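Local structure of putative O-GlcNAcase nagJ (Clostridium perfringens, 6PV5) at residues P380-S392 against I420-S432. The protein probably acts as a hexosaminidase, cleaving glycosidic bonds of N-acetylglucosamine residues, this chain being the part of the longer protein that includes the catalytic domain. Sequence-based numbering, arbitrary orientation.
With EDO (1,2-ethanediol), chain D.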
loop_
_atom_site.group_PDB
_atom_site.type_symbol
_atom_site.label_atom_id
_atom_site.label_comp_id
_atom_site.label_asym_id
_atom_site.label_seq_id
_atom_site.Cartn_x
_atom_site.Cartn_y
_atom_site.Cartn_z
ATOM N N PRO A 380 8.121 -15.350 1.060
ATOM C CA PRO A 380 7.022 -15.981 1.794
ATOM C C PRO A 380 6.946 -15.522 3.243
ATOM O O PRO A 380 5.873 -15.520 3.841
ATOM C CB PRO A 380 7.301 -17.499 1.694
ATOM C CG PRO A 380 8.760 -17.600 1.339
ATOM C CD PRO A 380 9.118 -16.327 0.594
ATOM N N ASN A 381 8.079 -15.061 3.765
ATOM C CA ASN A 381 8.173 -14.716 5.169
ATOM C C ASN A 381 8.672 -13.278 5.340
ATOM O O ASN A 381 9.442 -13.003 6.262
ATOM C CB ASN A 381 9.082 -15.728 5.874
ATOM C CG ASN A 381 9.185 -15.516 7.369
ATOM O OD1 ASN A 381 8.292 -14.931 7.977
ATOM N ND2 ASN A 381 10.273 -15.992 7.962
ATOM N N GLY A 382 8.204 -12.360 4.479
ATOM C CA GLY A 382 8.580 -10.952 4.565
ATOM C C GLY A 382 10.079 -10.721 4.329
ATOM O O GLY A 382 10.717 -11.454 3.575
ATOM N N VAL A 383 10.623 -9.666 4.955
ATOM C CA VAL A 383 11.961 -9.169 4.671
ATOM C C VAL A 383 12.536 -8.707 6.005
ATOM O O VAL A 383 11.937 -7.879 6.701
ATOM C CB VAL A 383 11.990 -8.003 3.650
ATOM C CG1 VAL A 383 13.421 -7.506 3.445
ATOM C CG2 VAL A 383 11.370 -8.354 2.288
ATOM N N SER A 384 13.666 -9.303 6.377
ATOM C CA SER A 384 14.300 -8.986 7.644
ATOM C C SER A 384 15.366 -7.906 7.432
ATOM O O SER A 384 15.842 -7.701 6.311
ATOM C CB SER A 384 14.926 -10.219 8.190
ATOM O OG SER A 384 16.063 -10.525 7.397
ATOM N N LEU A 385 15.780 -7.255 8.527
ATOM C CA LEU A 385 16.872 -6.286 8.452
ATOM C C LEU A 385 18.105 -6.923 7.833
ATOM O O LEU A 385 18.755 -6.302 6.998
ATOM C CB LEU A 385 17.209 -5.712 9.837
ATOM C CG LEU A 385 18.259 -4.595 9.867
ATOM C CD1 LEU A 385 17.880 -3.449 8.942
ATOM C CD2 LEU A 385 18.416 -4.056 11.283
ATOM N N GLU A 386 18.405 -8.170 8.212
ATOM C CA GLU A 386 19.611 -8.816 7.716
ATOM C C GLU A 386 19.502 -9.091 6.215
ATOM O O GLU A 386 20.492 -8.939 5.520
ATOM C CB GLU A 386 19.934 -10.100 8.504
ATOM N N ASP A 387 18.330 -9.537 5.710
ATOM C CA ASP A 387 18.123 -9.651 4.260
ATOM C C ASP A 387 18.490 -8.348 3.532
ATOM O O ASP A 387 19.118 -8.374 2.479
ATOM C CB ASP A 387 16.653 -9.889 3.888
ATOM C CG ASP A 387 16.047 -11.196 4.381
ATOM O OD1 ASP A 387 16.807 -12.169 4.531
ATOM O OD2 ASP A 387 14.802 -11.234 4.595
ATOM N N ALA A 388 18.035 -7.207 4.059
ATOM C CA ALA A 388 18.214 -5.923 3.395
ATOM C C ALA A 388 19.674 -5.476 3.495
ATOM O O ALA A 388 20.233 -4.943 2.534
ATOM C CB ALA A 388 17.315 -4.911 4.041
ATOM N N LYS A 389 20.277 -5.722 4.672
ATOM C CA LYS A 389 21.675 -5.412 4.922
ATOM C C LYS A 389 22.561 -6.095 3.886
ATOM O O LYS A 389 23.460 -5.478 3.333
ATOM C CB LYS A 389 22.058 -5.812 6.351
ATOM C CG LYS A 389 23.487 -5.477 6.763
ATOM C CD LYS A 389 23.602 -4.165 7.505
ATOM C CE LYS A 389 24.930 -4.019 8.223
ATOM N NZ LYS A 389 25.177 -2.612 8.618
ATOM N N LYS A 390 22.286 -7.370 3.603
ATOM C CA LYS A 390 23.116 -8.125 2.688
ATOM C C LYS A 390 23.093 -7.472 1.309
ATOM O O LYS A 390 24.071 -7.532 0.576
ATOM C CB LYS A 390 22.700 -9.597 2.653
ATOM C CG LYS A 390 23.575 -10.462 1.761
ATOM C CD LYS A 390 23.308 -11.950 1.884
ATOM C CE LYS A 390 24.414 -12.777 1.260
ATOM N NZ LYS A 390 23.957 -14.149 0.923
ATOM N N VAL A 391 21.961 -6.868 0.951
ATOM C CA VAL A 391 21.812 -6.324 -0.389
ATOM C C VAL A 391 22.341 -4.887 -0.395
ATOM O O VAL A 391 22.996 -4.503 -1.353
ATOM C CB VAL A 391 20.358 -6.413 -0.906
ATOM C CG1 VAL A 391 20.190 -5.687 -2.242
ATOM C CG2 VAL A 391 19.909 -7.870 -1.031
ATOM N N SER A 392 22.063 -4.119 0.671
ATOM C CA SER A 392 22.529 -2.738 0.743
ATOM C C SER A 392 24.058 -2.687 0.818
ATOM O O SER A 392 24.658 -1.765 0.288
ATOM C CB SER A 392 21.899 -1.990 1.872
ATOM O OG SER A 392 22.366 -2.482 3.126
ATOM N N ILE A 420 0.139 -5.500 5.219
ATOM C CA ILE A 420 1.577 -5.665 5.020
ATOM C C ILE A 420 2.137 -6.400 6.235
ATOM O O ILE A 420 1.909 -6.011 7.366
ATOM C CB ILE A 420 2.229 -4.277 4.863
ATOM C CG1 ILE A 420 1.624 -3.479 3.698
ATOM C CG2 ILE A 420 3.746 -4.398 4.764
ATOM C CD1 ILE A 420 1.552 -4.206 2.365
ATOM N N TYR A 421 2.864 -7.481 6.016
ATOM C CA TYR A 421 3.105 -8.400 7.118
ATOM C C TYR A 421 4.547 -8.892 7.060
ATOM O O TYR A 421 5.044 -9.160 5.965
ATOM C CB TYR A 421 2.138 -9.588 6.988
ATOM C CG TYR A 421 2.001 -10.447 8.221
ATOM C CD1 TYR A 421 1.212 -10.055 9.293
ATOM C CD2 TYR A 421 2.659 -11.664 8.310
ATOM C CE1 TYR A 421 1.065 -10.855 10.424
ATOM C CE2 TYR A 421 2.543 -12.471 9.432
ATOM C CZ TYR A 421 1.745 -12.058 10.485
ATOM O OH TYR A 421 1.634 -12.864 11.573
ATOM N N ASP A 422 5.199 -9.002 8.234
ATOM C CA ASP A 422 6.522 -9.614 8.375
ATOM C C ASP A 422 7.584 -8.741 7.704
ATOM O O ASP A 422 8.595 -9.244 7.240
ATOM C CB ASP A 422 6.611 -10.998 7.719
ATOM C CG ASP A 422 6.088 -12.176 8.533
ATOM O OD1 ASP A 422 6.003 -12.039 9.781
ATOM O OD2 ASP A 422 5.786 -13.244 7.900
ATOM N N LEU A 423 7.355 -7.433 7.614
ATOM C CA LEU A 423 8.438 -6.557 7.185
ATOM C C LEU A 423 9.127 -5.985 8.424
ATOM O O LEU A 423 8.473 -5.528 9.351
ATOM C CB LEU A 423 7.893 -5.436 6.302
ATOM C CG LEU A 423 7.306 -5.842 4.944
ATOM C CD1 LEU A 423 7.143 -4.596 4.084
ATOM C CD2 LEU A 423 8.156 -6.886 4.220
ATOM N N ASP A 424 10.455 -6.056 8.454
ATOM C CA ASP A 424 11.199 -5.687 9.651
ATOM C C ASP A 424 10.836 -4.264 10.083
ATOM O O ASP A 424 10.802 -3.340 9.275
ATOM C CB ASP A 424 12.701 -5.872 9.411
ATOM C CG ASP A 424 13.503 -5.968 10.698
ATOM O OD1 ASP A 424 13.558 -4.967 11.424
ATOM O OD2 ASP A 424 14.066 -7.040 10.950
ATOM N N ARG A 425 10.540 -4.118 11.376
ATOM C CA ARG A 425 10.253 -2.845 12.025
ATOM C C ARG A 425 11.375 -1.824 11.797
ATOM O O ARG A 425 11.105 -0.630 11.748
ATOM C CB ARG A 425 10.037 -3.090 13.520
ATOM C CG ARG A 425 9.802 -1.839 14.353
ATOM C CD ARG A 425 9.496 -2.145 15.816
ATOM N NE ARG A 425 8.673 -3.340 16.002
ATOM C CZ ARG A 425 7.344 -3.407 15.888
ATOM N NH1 ARG A 425 6.628 -2.332 15.592
ATOM N NH2 ARG A 425 6.733 -4.559 16.091
ATOM N N ASN A 426 12.617 -2.291 11.609
ATOM C CA ASN A 426 13.752 -1.388 11.467
ATOM C C ASN A 426 14.394 -1.511 10.085
ATOM O O ASN A 426 15.593 -1.260 9.941
ATOM C CB ASN A 426 14.808 -1.643 12.553
ATOM C CG ASN A 426 14.261 -1.359 13.933
ATOM O OD1 ASN A 426 14.167 -2.260 14.762
ATOM N ND2 ASN A 426 13.832 -0.128 14.161
ATOM N N LEU A 427 13.588 -1.892 9.082
ATOM C CA LEU A 427 14.009 -1.962 7.688
ATOM C C LEU A 427 14.562 -0.624 7.220
ATOM O O LEU A 427 15.413 -0.595 6.325
ATOM C CB LEU A 427 12.800 -2.315 6.822
ATOM C CG LEU A 427 13.086 -3.220 5.633
ATOM C CD1 LEU A 427 13.532 -4.583 6.121
ATOM C CD2 LEU A 427 11.852 -3.349 4.748
ATOM N N ASP A 428 14.023 0.468 7.787
ATOM C CA ASP A 428 14.387 1.827 7.412
ATOM C C ASP A 428 15.891 2.092 7.594
ATOM O O ASP A 428 16.436 3.004 6.973
ATOM C CB ASP A 428 13.475 2.868 8.068
ATOM C CG ASP A 428 13.538 2.901 9.586
ATOM O OD1 ASP A 428 14.027 1.931 10.184
ATOM O OD2 ASP A 428 13.086 3.900 10.164
ATOM N N GLU A 429 16.579 1.268 8.395
ATOM C CA GLU A 429 18.021 1.415 8.574
ATOM C C GLU A 429 18.765 1.131 7.271
ATOM O O GLU A 429 19.842 1.675 7.061
ATOM C CB GLU A 429 18.531 0.463 9.655
ATOM C CG GLU A 429 18.027 0.805 11.042
ATOM C CD GLU A 429 18.624 -0.052 12.155
ATOM O OE1 GLU A 429 19.660 -0.710 11.910
ATOM O OE2 GLU A 429 18.052 -0.072 13.282
ATOM N N GLU A 430 18.204 0.265 6.407
ATOM C CA GLU A 430 18.904 -0.167 5.201
ATOM C C GLU A 430 18.109 0.158 3.932
ATOM O O GLU A 430 18.573 -0.080 2.811
ATOM C CB GLU A 430 19.215 -1.667 5.277
ATOM C CG GLU A 430 20.185 -2.058 6.382
ATOM C CD GLU A 430 21.532 -1.335 6.378
ATOM O OE1 GLU A 430 22.060 -1.052 5.276
ATOM O OE2 GLU A 430 22.048 -1.040 7.482
ATOM N N VAL A 431 16.895 0.680 4.108
ATOM C CA VAL A 431 15.945 0.790 3.012
ATOM C C VAL A 431 15.316 2.178 3.073
ATOM O O VAL A 431 14.797 2.563 4.119
ATOM C CB VAL A 431 14.880 -0.334 3.105
ATOM C CG1 VAL A 431 13.803 -0.196 2.030
ATOM C CG2 VAL A 431 15.518 -1.717 3.020
ATOM N N SER A 432 15.324 2.892 1.941
ATOM C CA SER A 432 14.872 4.282 1.884
ATOM C C SER A 432 13.526 4.407 1.168
ATOM O O SER A 432 12.910 5.479 1.174
ATOM C CB SER A 432 15.898 5.123 1.152
ATOM O OG SER A 432 16.093 4.607 -0.166
HETATM C C1 EDO D . 24.940 1.702 2.951
HETATM O O1 EDO D . 25.692 0.531 3.243
HETATM C C2 EDO D . 23.492 1.622 3.282
HETATM O O2 EDO D . 23.182 1.525 4.670
HETATM O O HOH W 1 4.592 -13.189 4.937
#
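Gly382, at a positive phi of 64°, passes its CA close to the carbonyl of Asp422, within 3.2 Å of Asp422 O as a CH···O contact. The same carbonyl accepts from Val383 N, and Val383 O takes Asp424 N at 2.9 Å, which makes a single beta bridge between Val383 and Leu423. The two methyls of Val383 diverge, CG1 to Leu427 CD1 and CG2 to Leu423 CD2. Ser384 opens helix 385-395 with a capping box, its OG accepting from Asp387 N and its own N donating to Asp387 OD2. Beside this cap, Asp424 OD2 receives Leu385 N (3.0 Å) from above the carboxylate plane, while OD1 uses its anti lone pair for Asn426 N in an Asx turn; the two N-H donors, one on each oxygen, together restrain the carboxylate's rotation. The trans chi1 of Leu385 (-175°) swings CD1 over to Asn426 O at 3.3 Å and Glu430 CG at 3.7 Å. One turn on, Ala388 CB meets Val431 CG2 at 3.8 Å; both residues also touch Trp372 of strand 369-372, and so face the barrel wall. Lys389 makes a long salt bridge with Glu430 OE2, and Ser392 OG donates to OE1 (2.6 Å), 32° out of the Glu430 carboxylate plane, on the anti side; an ethanediol hydroxyl also binds OE1. The contact joins helix 385-395, which follows strand 369-372, to the loop entering strand 431-436, the eighth strand of the catalytic (beta/alpha)8 barrel.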